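Local coordinates for syndapin (Drosophila melanogaster, PDB 3I2W), which probably acts in endocytosis, binding membrane phospholipids through its dimeric F-BAR domain and regulating the internalization of plasma membrane proteins, at residues A126-P129 with W130-L134; R178-K181 with T182-Q185; E199-K202 with Y203-V206. All blocks are in the same frame, centred on the assembly; numbering follows the deposited sequence.

Interaction 1. Residues A126-P129 with W130-L134; sequences AQKP and WAKLL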
ATOM      1  N   ALA B 126      -8.864  42.666  26.002  1.00 33.62           N
ATOM      2  CA  ALA B 126      -7.937  43.517  25.332  1.00 33.33           C
ATOM      3  C   ALA B 126      -8.546  44.523  24.346  1.00 34.05           C
ATOM      4  O   ALA B 126      -7.937  45.529  24.110  1.00 35.47           O
ATOM      5  CB  ALA B 126      -6.943  42.653  24.633  1.00 32.27           C
ATOM      6  N   GLN B 127      -9.705  44.272  23.728  1.00 34.19           N
ATOM      7  CA  GLN B 127     -10.156  45.141  22.629  1.00 32.84           C
ATOM      8  C   GLN B 127     -11.278  46.045  23.101  1.00 33.74           C
ATOM      9  O   GLN B 127     -11.534  47.094  22.491  1.00 34.20           O
ATOM     10  CB  GLN B 127     -10.630  44.301  21.453  1.00 32.49           C
ATOM     11  CG  GLN B 127     -10.839  45.052  20.176  1.00 30.81           C
ATOM     12  CD  GLN B 127     -11.252  44.160  19.028  1.00 30.95           C
ATOM     13  OE1 GLN B 127     -12.296  43.461  19.065  1.00 25.44           O
ATOM     14  NE2 GLN B 127     -10.447  44.202  17.956  1.00 32.65           N
ATOM     15  N   LYS B 128     -11.926  45.668  24.200  1.00 33.88           N
ATOM     16  CA  LYS B 128     -13.101  46.369  24.682  1.00 35.00           C
ATOM     17  C   LYS B 128     -12.945  47.916  24.778  1.00 35.89           C
ATOM     18  O   LYS B 128     -13.638  48.626  24.055  1.00 35.55           O
ATOM     19  CB  LYS B 128     -13.591  45.757  25.970  1.00 34.82           C
ATOM     20  CG  LYS B 128     -14.875  46.322  26.419  1.00 38.31           C
ATOM     21  CD  LYS B 128     -15.265  45.770  27.755  1.00 44.04           C
ATOM     22  CE  LYS B 128     -16.740  45.382  27.686  1.00 51.10           C
ATOM     23  NZ  LYS B 128     -17.392  45.242  29.044  1.00 54.15           N
ATOM     24  N   PRO B 129     -12.006  48.437  25.614  1.00 36.41           N
ATOM     25  CA  PRO B 129     -11.742  49.887  25.640  1.00 36.32           C
ATOM     26  C   PRO B 129     -11.777  50.581  24.291  1.00 36.13           C
ATOM     27  O   PRO B 129     -12.504  51.564  24.100  1.00 37.13           O
ATOM     28  CB  PRO B 129     -10.324  49.956  26.189  1.00 35.80           C
ATOM     29  CG  PRO B 129     -10.311  48.915  27.163  1.00 36.52           C
ATOM     30  CD  PRO B 129     -11.099  47.752  26.554  1.00 36.17           C
ATOM     31  N   TRP B 130     -10.989  50.081  23.366  1.00 35.50           N
ATOM     32  CA  TRP B 130     -10.841  50.714  22.080  1.00 34.97           C
ATOM     33  C   TRP B 130     -12.123  50.501  21.252  1.00 36.17           C
ATOM     34  O   TRP B 130     -12.475  51.285  20.382  1.00 36.46           O
ATOM     35  CB  TRP B 130      -9.640  50.073  21.433  1.00 33.76           C
ATOM     36  CG  TRP B 130      -9.247  50.610  20.182  1.00 29.91           C
ATOM     37  CD1 TRP B 130      -8.345  51.612  19.978  1.00 31.35           C
ATOM     38  CD2 TRP B 130      -9.637  50.154  18.904  1.00 24.96           C
ATOM     39  NE1 TRP B 130      -8.187  51.842  18.621  1.00 29.62           N
ATOM     40  CE2 TRP B 130      -8.965  50.942  17.948  1.00 26.21           C
ATOM     41  CE3 TRP B 130     -10.492  49.166  18.466  1.00 28.74           C
ATOM     42  CZ2 TRP B 130      -9.117  50.757  16.584  1.00 27.37           C
ATOM     43  CZ3 TRP B 130     -10.670  48.994  17.065  1.00 29.14           C
ATOM     44  CH2 TRP B 130      -9.981  49.779  16.162  1.00 29.16           C
ATOM     45  N   ALA B 131     -12.856  49.444  21.541  1.00 36.87           N
ATOM     46  CA  ALA B 131     -14.100  49.265  20.852  1.00 37.13           C
ATOM     47  C   ALA B 131     -15.027  50.414  21.212  1.00 37.88           C
ATOM     48  O   ALA B 131     -15.594  51.009  20.332  1.00 38.44           O
ATOM     49  CB  ALA B 131     -14.707  47.932  21.220  1.00 37.12           C
ATOM     50  N   LYS B 132     -15.194  50.705  22.503  1.00 38.79           N
ATOM     51  CA  LYS B 132     -15.849  51.924  22.960  1.00 39.44           C
ATOM     52  C   LYS B 132     -15.379  53.149  22.167  1.00 38.79           C
ATOM     53  O   LYS B 132     -16.131  53.706  21.358  1.00 38.32           O
ATOM     54  CB  LYS B 132     -15.550  52.184  24.427  1.00 40.56           C
ATOM     55  CG  LYS B 132     -16.043  51.128  25.422  1.00 44.86           C
ATOM     56  CD  LYS B 132     -17.434  50.570  25.062  1.00 54.82           C
ATOM     57  CE  LYS B 132     -17.899  49.533  26.111  1.00 59.11           C
ATOM     58  NZ  LYS B 132     -17.489  50.032  27.478  1.00 61.86           N
ATOM     59  N   LEU B 133     -14.131  53.562  22.358  1.00 37.20           N
ATOM     60  CA  LEU B 133     -13.693  54.735  21.614  1.00 36.02           C
ATOM     61  C   LEU B 133     -14.067  54.637  20.118  1.00 35.78           C
ATOM     62  O   LEU B 133     -14.445  55.612  19.497  1.00 36.56           O
ATOM     63  CB  LEU B 133     -12.226  55.112  21.909  1.00 34.83           C
ATOM     64  CG  LEU B 133     -11.873  55.023  23.411  1.00 34.78           C
ATOM     65  CD1 LEU B 133     -10.472  55.369  23.703  1.00 35.96           C
ATOM     66  CD2 LEU B 133     -12.731  55.851  24.308  1.00 35.12           C
ATOM     67  N   LEU B 134     -14.006  53.464  19.526  1.00 35.76           N
ATOM     68  CA  LEU B 134     -14.439  53.359  18.133  1.00 36.17           C
ATOM     69  C   LEU B 134     -15.960  53.663  17.933  1.00 35.87           C
ATOM     70  O   LEU B 134     -16.346  54.291  16.953  1.00 34.54           O
ATOM     71  CB  LEU B 134     -14.066  51.989  17.564  1.00 35.75           C
ATOM     72  CG  LEU B 134     -14.242  51.848  16.065  1.00 36.38           C
ATOM     73  CD1 LEU B 134     -13.126  52.546  15.260  1.00 37.68           C
ATOM     74  CD2 LEU B 134     -14.310  50.414  15.739  1.00 37.05           C
TER

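Interaction 2. Residues R178-K181 with T182-Q185; sequences RVQK and TKDQ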
ATOM      1  N   ARG B 178     -34.539  77.887  13.486  1.00 51.77           N
ATOM      2  CA  ARG B 178     -34.041  76.567  13.119  1.00 54.47           C
ATOM      3  C   ARG B 178     -32.677  76.628  12.469  1.00 55.13           C
ATOM      4  O   ARG B 178     -31.814  75.878  12.839  1.00 55.53           O
ATOM      5  CB  ARG B 178     -34.977  75.897  12.165  1.00 55.40           C
ATOM      6  CG  ARG B 178     -35.684  74.711  12.711  1.00 61.20           C
ATOM      7  CD  ARG B 178     -36.379  74.004  11.543  1.00 70.95           C
ATOM      8  NE  ARG B 178     -37.716  73.523  11.901  1.00 78.81           N
ATOM      9  CZ  ARG B 178     -38.489  72.763  11.116  1.00 82.94           C
ATOM     10  NH1 ARG B 178     -38.062  72.386   9.910  1.00 84.47           N
ATOM     11  NH2 ARG B 178     -39.699  72.382  11.539  1.00 84.11           N
ATOM     12  N   VAL B 179     -32.475  77.525  11.515  1.00 56.45           N
ATOM     13  CA  VAL B 179     -31.173  77.666  10.844  1.00 57.62           C
ATOM     14  C   VAL B 179     -30.053  77.908  11.841  1.00 58.66           C
ATOM     15  O   VAL B 179     -29.100  77.179  11.893  1.00 59.43           O
ATOM     16  CB  VAL B 179     -31.184  78.807   9.786  1.00 57.61           C
ATOM     17  CG1 VAL B 179     -29.783  79.173   9.355  1.00 56.19           C
ATOM     18  CG2 VAL B 179     -32.029  78.410   8.582  1.00 56.95           C
ATOM     19  N   GLN B 180     -30.182  78.947  12.637  1.00 60.38           N
ATOM     20  CA  GLN B 180     -29.188  79.294  13.632  1.00 61.64           C
ATOM     21  C   GLN B 180     -28.943  78.160  14.670  1.00 61.30           C
ATOM     22  O   GLN B 180     -27.843  78.039  15.206  1.00 61.58           O
ATOM     23  CB  GLN B 180     -29.643  80.606  14.303  1.00 62.23           C
ATOM     24  CG  GLN B 180     -28.714  81.178  15.379  1.00 67.18           C
ATOM     25  CD  GLN B 180     -27.365  81.652  14.816  1.00 73.81           C
ATOM     26  OE1 GLN B 180     -27.100  81.546  13.601  1.00 75.79           O
ATOM     27  NE2 GLN B 180     -26.503  82.178  15.702  1.00 74.77           N
ATOM     28  N   LYS B 181     -29.973  77.351  14.939  1.00 61.01           N
ATOM     29  CA  LYS B 181     -29.948  76.292  15.952  1.00 61.02           C
ATOM     30  C   LYS B 181     -29.302  75.071  15.335  1.00 60.09           C
ATOM     31  O   LYS B 181     -28.708  74.245  16.020  1.00 60.01           O
ATOM     32  CB  LYS B 181     -31.377  75.899  16.383  1.00 61.41           C
ATOM     33  CG  LYS B 181     -31.634  75.608  17.913  1.00 65.76           C
ATOM     34  CD  LYS B 181     -30.554  74.743  18.683  1.00 71.45           C
ATOM     35  CE  LYS B 181     -30.698  73.202  18.496  1.00 74.11           C
ATOM     36  NZ  LYS B 181     -31.965  72.610  19.074  1.00 75.89           N
ATOM     37  N   THR B 182     -29.454  74.934  14.033  1.00 59.24           N
ATOM     38  CA  THR B 182     -28.895  73.800  13.389  1.00 58.49           C
ATOM     39  C   THR B 182     -27.458  74.101  13.038  1.00 59.22           C
ATOM     40  O   THR B 182     -26.689  73.181  12.823  1.00 60.55           O
ATOM     41  CB  THR B 182     -29.664  73.382  12.145  1.00 58.20           C
ATOM     42  OG1 THR B 182     -29.668  74.460  11.213  1.00 56.82           O
ATOM     43  CG2 THR B 182     -31.098  72.916  12.480  1.00 56.72           C
ATOM     44  N   LYS B 183     -27.056  75.357  12.966  1.00 59.19           N
ATOM     45  CA  LYS B 183     -25.641  75.569  12.780  1.00 59.38           C
ATOM     46  C   LYS B 183     -24.868  75.652  14.088  1.00 59.61           C
ATOM     47  O   LYS B 183     -23.654  75.558  14.089  1.00 59.30           O
ATOM     48  CB  LYS B 183     -25.337  76.699  11.824  1.00 59.57           C
ATOM     49  CG  LYS B 183     -25.976  78.011  12.123  1.00 60.91           C
ATOM     50  CD  LYS B 183     -25.861  78.942  10.895  1.00 62.46           C
ATOM     51  CE  LYS B 183     -26.240  78.220   9.607  1.00 61.78           C
ATOM     52  NZ  LYS B 183     -26.366  79.160   8.462  1.00 64.20           N
ATOM     53  N   ASP B 184     -25.576  75.806  15.202  1.00 60.56           N
ATOM     54  CA  ASP B 184     -25.019  75.436  16.497  1.00 61.72           C
ATOM     55  C   ASP B 184     -24.696  73.955  16.451  1.00 61.37           C
ATOM     56  O   ASP B 184     -23.676  73.544  16.983  1.00 61.62           O
ATOM     57  CB  ASP B 184     -26.022  75.604  17.631  1.00 62.43           C
ATOM     58  CG  ASP B 184     -26.430  77.030  17.854  1.00 66.83           C
ATOM     59  OD1 ASP B 184     -25.613  77.944  17.577  1.00 71.01           O
ATOM     60  OD2 ASP B 184     -27.578  77.240  18.336  1.00 71.56           O
ATOM     61  N   GLN B 185     -25.598  73.169  15.847  1.00 60.62           N
ATOM     62  CA  GLN B 185     -25.468  71.722  15.752  1.00 60.17           C
ATOM     63  C   GLN B 185     -24.241  71.293  14.940  1.00 59.20           C
ATOM     64  O   GLN B 185     -23.418  70.563  15.445  1.00 58.50           O
ATOM     65  CB  GLN B 185     -26.759  71.079  15.217  1.00 60.80           C
ATOM     66  CG  GLN B 185     -27.807  70.826  16.266  1.00 63.13           C
ATOM     67  CD  GLN B 185     -27.192  70.368  17.566  1.00 67.30           C
ATOM     68  OE1 GLN B 185     -26.658  71.178  18.331  1.00 69.02           O
ATOM     69  NE2 GLN B 185     -27.246  69.060  17.825  1.00 68.58           N
TER

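Interaction 3. Residues E199-K202 with Y203-V206; sequences EITK and YNSV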
ATOM      1  N   GLU B 199      -9.391  61.184  21.020  1.00 45.24           N
ATOM      2  CA  GLU B 199      -9.363  60.436  22.290  1.00 46.05           C
ATOM      3  C   GLU B 199      -8.881  59.006  22.043  1.00 45.91           C
ATOM      4  O   GLU B 199      -8.159  58.406  22.863  1.00 46.06           O
ATOM      5  CB  GLU B 199     -10.744  60.387  22.941  1.00 45.76           C
ATOM      6  CG  GLU B 199     -10.724  60.346  24.453  1.00 49.33           C
ATOM      7  CD  GLU B 199     -11.959  59.626  25.052  1.00 54.68           C
ATOM      8  OE1 GLU B 199     -13.058  59.737  24.444  1.00 56.56           O
ATOM      9  OE2 GLU B 199     -11.843  58.949  26.126  1.00 54.45           O
ATOM     10  N   ILE B 200      -9.332  58.498  20.899  1.00 45.29           N
ATOM     11  CA  ILE B 200      -9.011  57.200  20.385  1.00 44.18           C
ATOM     12  C   ILE B 200      -7.571  57.261  19.931  1.00 44.49           C
ATOM     13  O   ILE B 200      -6.825  56.349  20.272  1.00 45.32           O
ATOM     14  CB  ILE B 200      -9.988  56.732  19.238  1.00 43.23           C
ATOM     15  CG1 ILE B 200      -9.703  55.315  18.780  1.00 42.09           C
ATOM     16  CG2 ILE B 200      -9.837  57.546  18.006  1.00 43.37           C
ATOM     17  CD1 ILE B 200     -10.558  54.311  19.387  1.00 40.75           C
ATOM     18  N   THR B 201      -7.159  58.322  19.220  1.00 44.30           N
ATOM     19  CA  THR B 201      -5.769  58.397  18.689  1.00 43.89           C
ATOM     20  C   THR B 201      -4.752  58.320  19.789  1.00 43.49           C
ATOM     21  O   THR B 201      -3.622  57.976  19.555  1.00 43.74           O
ATOM     22  CB  THR B 201      -5.458  59.612  17.771  1.00 43.66           C
ATOM     23  OG1 THR B 201      -6.476  59.735  16.779  1.00 44.54           O
ATOM     24  CG2 THR B 201      -4.136  59.424  17.025  1.00 42.43           C
ATOM     25  N   LYS B 202      -5.160  58.563  21.010  1.00 43.75           N
ATOM     26  CA  LYS B 202      -4.180  58.497  22.049  1.00 44.47           C
ATOM     27  C   LYS B 202      -4.194  57.128  22.716  1.00 43.43           C
ATOM     28  O   LYS B 202      -3.190  56.719  23.324  1.00 44.32           O
ATOM     29  CB  LYS B 202      -4.301  59.691  23.025  1.00 45.33           C
ATOM     30  CG  LYS B 202      -5.246  59.505  24.196  1.00 50.02           C
ATOM     31  CD  LYS B 202      -4.514  59.877  25.527  1.00 58.70           C
ATOM     32  CE  LYS B 202      -4.426  61.407  25.774  1.00 62.82           C
ATOM     33  NZ  LYS B 202      -5.676  61.965  26.403  1.00 65.42           N
ATOM     34  N   TYR B 203      -5.313  56.417  22.593  1.00 42.08           N
ATOM     35  CA  TYR B 203      -5.399  55.041  23.086  1.00 40.82           C
ATOM     36  C   TYR B 203      -4.735  54.025  22.158  1.00 40.69           C
ATOM     37  O   TYR B 203      -4.416  52.954  22.608  1.00 41.03           O
ATOM     38  CB  TYR B 203      -6.830  54.606  23.379  1.00 39.82           C
ATOM     39  CG  TYR B 203      -6.924  53.438  24.341  1.00 39.52           C
ATOM     40  CD1 TYR B 203      -6.689  53.616  25.683  1.00 39.80           C
ATOM     41  CD2 TYR B 203      -7.287  52.155  23.909  1.00 40.93           C
ATOM     42  CE1 TYR B 203      -6.786  52.558  26.581  1.00 42.91           C
ATOM     43  CE2 TYR B 203      -7.390  51.062  24.807  1.00 40.32           C
ATOM     44  CZ  TYR B 203      -7.134  51.269  26.146  1.00 42.61           C
ATOM     45  OH  TYR B 203      -7.218  50.238  27.092  1.00 41.44           O
ATOM     46  N   ASN B 204      -4.508  54.362  20.892  1.00 40.00           N
ATOM     47  CA  ASN B 204      -4.127  53.381  19.938  1.00 40.92           C
ATOM     48  C   ASN B 204      -2.953  52.544  20.392  1.00 41.27           C
ATOM     49  O   ASN B 204      -2.891  51.325  20.174  1.00 42.03           O
ATOM     50  CB  ASN B 204      -3.747  54.031  18.614  1.00 41.93           C
ATOM     51  CG  ASN B 204      -4.952  54.396  17.765  1.00 44.42           C
ATOM     52  OD1 ASN B 204      -6.102  54.104  18.106  1.00 47.30           O
ATOM     53  ND2 ASN B 204      -4.685  55.038  16.640  1.00 48.89           N
ATOM     54  N   SER B 205      -1.987  53.188  21.012  1.00 40.32           N
ATOM     55  CA  SER B 205      -0.786  52.488  21.202  1.00 38.14           C
ATOM     56  C   SER B 205      -1.016  51.556  22.376  1.00 37.10           C
ATOM     57  O   SER B 205      -0.524  50.434  22.380  1.00 37.85           O
ATOM     58  CB  SER B 205       0.329  53.469  21.381  1.00 38.00           C
ATOM     59  OG  SER B 205       0.228  53.949  22.664  1.00 37.82           O
ATOM     60  N   VAL B 206      -1.804  51.970  23.347  1.00 35.72           N
ATOM     61  CA  VAL B 206      -2.148  51.042  24.420  1.00 34.84           C
ATOM     62  C   VAL B 206      -2.850  49.807  23.866  1.00 34.56           C
ATOM     63  O   VAL B 206      -2.580  48.690  24.325  1.00 35.06           O
ATOM     64  CB  VAL B 206      -3.035  51.699  25.454  1.00 34.89           C
ATOM     65  CG1 VAL B 206      -3.677  50.644  26.439  1.00 34.66           C
ATOM     66  CG2 VAL B 206      -2.230  52.758  26.191  1.00 35.54           C
TER

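Interaction 1. Residues A126-P129 with W130-L134
P129 and L133 sit one turn apart on helix 114-159 of the F-BAR domain, at a proline kink: the ring nitrogen of P129 has no hydrogen to give, so the bond back to the preceding turn is missing there. The regular pattern resumes at A131. A131 N reaches Q127 O at 2.9 Å, K132 N reaches K128 O at 3.0 Å with an N-H...O angle of 159°, and L133 N reaches P129 O at 3.1 Å. This last bond is straight, at 163°, and arrives in the plane of the P129 carbonyl, so the proline, unable to donate, still accepts. A weak extra bond from A131 N to K128 O, 2.8 Å long, gives the K128 carbonyl a second donor.

Among the side chains, Q127 and W130 rise on the buried side of the helix. With W130 CG anti to the backbone N (chi1 -176°), the indole stands up alongside the extended Q127 chain, and Q127 CG approaches W130 CE3 obliquely at 4.5 Å. The W130 ring also stacks with Y207 of helix 169-240 and packs against W283 of the second subunit. The amide of Q127 is held at both ends, NE2 giving a hydrogen bond to the hydroxyl of Y207 and OE1 taking one from the backbone N of G8, which fixes its rotation.

On the exposed side, K128 and K132 run out into solvent as neighbours in successive turns. Their ammonium groups carry like charge and are not in contact, K128 NZ being 5.0 Å from K132 NZ. Their aliphatic parts only skim each other, K128 CG lying 4.4 Å from K132 CE.

Interaction 2. Residues R178-K181 with T182-Q185
T182 N gives a hydrogen bond to R178 O at 2.8 Å, and K183 N one to V179 O at 2.9 Å, within helix 169-240. Both donors lie nearly in line with the C=O, though the bonds bend at the hydrogen, to 137° and 141°. T182 OG1 lies 2.9 Å from V179 O and 3.0 Å from R178 O. Both oxygens, each already taking a main-chain N-H, are within reach of the hydroxyl, and which of them takes its one proton is not settled. The first torsion explains the reach: at chi1 60°, OG1 stands between the backbone N and the carbonyl carbon, on the side of the preceding turn's carbonyls.

Further along, the main-chain bonds lengthen and tilt: D184 N to Q180 O measures 3.2 Å and Q185 N to K181 O 3.3 Å, the donor in each case standing above the carbonyl plane.

Packing begins with V179 and K183, which lie side by side and point the same way. The methylenes of K183 run alongside the valine, and the ammonium itself lies beside the methyl, K183 NZ 3.5 Å from V179 CG1. Q180 crosses the same lysine at about a right angle, its OE1 coming near K183 CG and CD. K181 likewise crosses D184, yet the opposite charges stay well apart, K181 NZ being 6.4 Å from D184 OD2.

V179, T182 and K183 face helix 114-159, touching T155 and E151, whereas R178, Q180, K181 and D184 are exposed. This turn of the F-BAR coiled coil is thus two-sided. On its inner side the threonine proton can be satisfied by carbonyls of its own helix, and its outer side carries charges that would mostly be screened by water instead of paired with each other.

Interaction 3. Residues E199-K202 with Y203-V206
Y203 hangs from the turn before it by two weak bonds: its backbone N is 2.8 Å from I200 O, at a bent N-H...O angle of 125°, and a long 3.5 Å from E199 O. N204 N adds another weak bond to I200 O, at 3.1 Å, so the I200 carbonyl is shared by two poorly aimed donors. The regular pattern then lapses, since the amides of S205 and V206 make no bond to the turn before, and helix 169-240 kinks here.

The Y203 ring leads away from the preceding turn. V206 CB covers one face of it, 4.0 Å above the plane and over the centre, while P129 of helix 114-159 packs against the tyrosine. In the curved F-BAR bundle these two long helices run together, and I200 points into the seam between them, onto W130 and L133.

N204 folds back over that isoleucine. Its CG lies anti to the carbonyl carbon (chi1 -80°), which carries OD1 to 3.9 Å from I200 CG1, the two side chains crossing at a slant. OD1 accepts the indole N-H of W130, and W283 of the second subunit packs on the same asparagine. A leucine here would probably leave the W130 N-H without its acceptor, at a place where two subunits meet.

In the fold
From the N terminus, helix 114-159 comes first and carries interaction 1. The chain then turns back into helix 169-240, which carries interaction 2 and then interaction 3. Each contact spans consecutive residues of a single helix, so none closes a loop; the three lie in series, neither nesting nor crossing. The return of the chain nevertheless brings interactions 1 and 3 together, their centres about 10 Å apart, and ties the two helices into one seam that also touches the second subunit. Interaction 2 lies farther out, its centre about 32 Å from that of either other contact and about 60 Å from the chain centre, where helix 169-240 packs on helix 114-159 toward the arm's distal end.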